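Side-chain contact in FMN-dependent NADH:quinone oxidoreductase 1 (Bacillus anthracis, PDB 3U7I), which probably uses FMN and NADH to reduce electrophilic quinones and to cleave the azo bond of aromatic azo compounds: residues V22-K25 / V26-F30. Numbering follows the deposited sequence.
Sequences VSIK and VFKHF
Lys28 lies alongside Ile24, one helical turn earlier, both side chains heading the same way. Lys28 CB starts 3.4 Å from Ile24 O, the carbonyl oxygen that already accepts a hydrogen bond from Lys28 N. With CG anti to the carbonyl carbon (chi1 -69°), the chain returns to that same oxygen, and Lys28 CG sits 3.2 Å from Ile24 O. CD keeps close to the oxygen and also reaches the branch methyl, Lys28 CD and Ile24 CG2 being tight at 3.5 Å. The chain bends at chi3, which sets Lys28 CE 4.0 Å from Ile24 CG2, and again at chi4, which takes NZ away from Ile24. This occurs in the first turns of helix 22-37, the crossover between strands 6-11 and 43-48 of the flavodoxin-like fold; Val22 and Ser23, at the helix N terminus, are predicted to bind FMN. Five i+4 to i backbone N-H...O bonds hold the turns, Val26 N to Val22 O among them at 3.0 Å. On the side facing helix 195-214 and strand 143-149, Val26 CG2 abuts the outer end of the same carbonyl, 3.1 Å from Val22 O. Further along, the His29 ring stacks on Tyr203 while its NE2 hydrogen-bonds Glu207.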
# COMPACT_ATOMS: atom_id res chain seq x y z
N VAL C 22 18.90 -8.24 1.53
CA VAL C 22 18.57 -9.47 2.26
C VAL C 22 17.49 -10.32 1.58
O VAL C 22 17.66 -11.53 1.39
CB VAL C 22 18.19 -9.20 3.72
CG1 VAL C 22 17.78 -10.49 4.41
CG2 VAL C 22 19.35 -8.55 4.46
N SER C 23 16.38 -9.68 1.20
CA SER C 23 15.30 -10.39 0.50
C SER C 23 15.73 -10.91 -0.88
O SER C 23 15.29 -11.97 -1.31
CB SER C 23 14.05 -9.51 0.39
OG SER C 23 14.29 -8.34 -0.38
N ILE C 24 16.60 -10.17 -1.56
CA ILE C 24 17.11 -10.62 -2.86
C ILE C 24 18.08 -11.82 -2.70
O ILE C 24 18.01 -12.77 -3.48
CB ILE C 24 17.76 -9.46 -3.65
CG1 ILE C 24 16.71 -8.39 -3.97
CG2 ILE C 24 18.41 -9.98 -4.92
CD1 ILE C 24 17.27 -7.06 -4.48
N LYS C 25 18.96 -11.77 -1.70
CA LYS C 25 19.81 -12.92 -1.38
C LYS C 25 18.98 -14.16 -1.08
O LYS C 25 19.26 -15.23 -1.60
CB LYS C 25 20.73 -12.64 -0.18
CG LYS C 25 21.98 -11.88 -0.54
CD LYS C 25 22.94 -11.74 0.63
CE LYS C 25 23.96 -10.65 0.34
NZ LYS C 25 25.30 -10.90 0.93
N VAL C 26 17.98 -14.01 -0.22
CA VAL C 26 17.13 -15.14 0.16
C VAL C 26 16.36 -15.70 -1.04
O VAL C 26 16.23 -16.91 -1.21
CB VAL C 26 16.17 -14.75 1.30
CG1 VAL C 26 15.26 -15.92 1.66
CG2 VAL C 26 16.95 -14.29 2.52
N PHE C 27 15.85 -14.80 -1.89
CA PHE C 27 15.17 -15.19 -3.12
C PHE C 27 16.08 -15.96 -4.08
O PHE C 27 15.68 -16.97 -4.67
CB PHE C 27 14.59 -13.96 -3.84
CG PHE C 27 14.30 -14.22 -5.30
CD1 PHE C 27 13.33 -15.14 -5.67
CD2 PHE C 27 15.02 -13.56 -6.29
CE1 PHE C 27 13.07 -15.40 -7.01
CE2 PHE C 27 14.76 -13.81 -7.63
CZ PHE C 27 13.79 -14.74 -7.99
N LYS C 28 17.31 -15.47 -4.26
CA LYS C 28 18.25 -16.12 -5.16
C LYS C 28 18.62 -17.52 -4.65
O LYS C 28 18.80 -18.46 -5.43
CB LYS C 28 19.49 -15.25 -5.36
CG LYS C 28 19.22 -13.98 -6.16
CD LYS C 28 20.19 -12.86 -5.75
CE LYS C 28 20.94 -12.29 -6.94
NZ LYS C 28 21.75 -13.35 -7.62
N HIS C 29 18.71 -17.66 -3.33
CA HIS C 29 18.93 -18.96 -2.71
C HIS C 29 17.73 -19.86 -2.99
O HIS C 29 17.90 -21.02 -3.37
CB HIS C 29 19.16 -18.81 -1.21
CG HIS C 29 19.68 -20.06 -0.55
ND1 HIS C 29 21.00 -20.45 -0.64
CD2 HIS C 29 19.05 -20.99 0.20
CE1 HIS C 29 21.16 -21.58 0.03
NE2 HIS C 29 19.99 -21.93 0.54
N PHE C 30 16.52 -19.33 -2.80
CA PHE C 30 15.30 -20.05 -3.14
C PHE C 30 15.31 -20.52 -4.60
O PHE C 30 15.05 -21.69 -4.89
CB PHE C 30 14.03 -19.21 -2.88
CG PHE C 30 12.79 -19.79 -3.52
CD1 PHE C 30 12.10 -20.83 -2.92
CD2 PHE C 30 12.33 -19.31 -4.74
CE1 PHE C 30 10.96 -21.37 -3.51
CE2 PHE C 30 11.21 -19.86 -5.35
CZ PHE C 30 10.52 -20.89 -4.73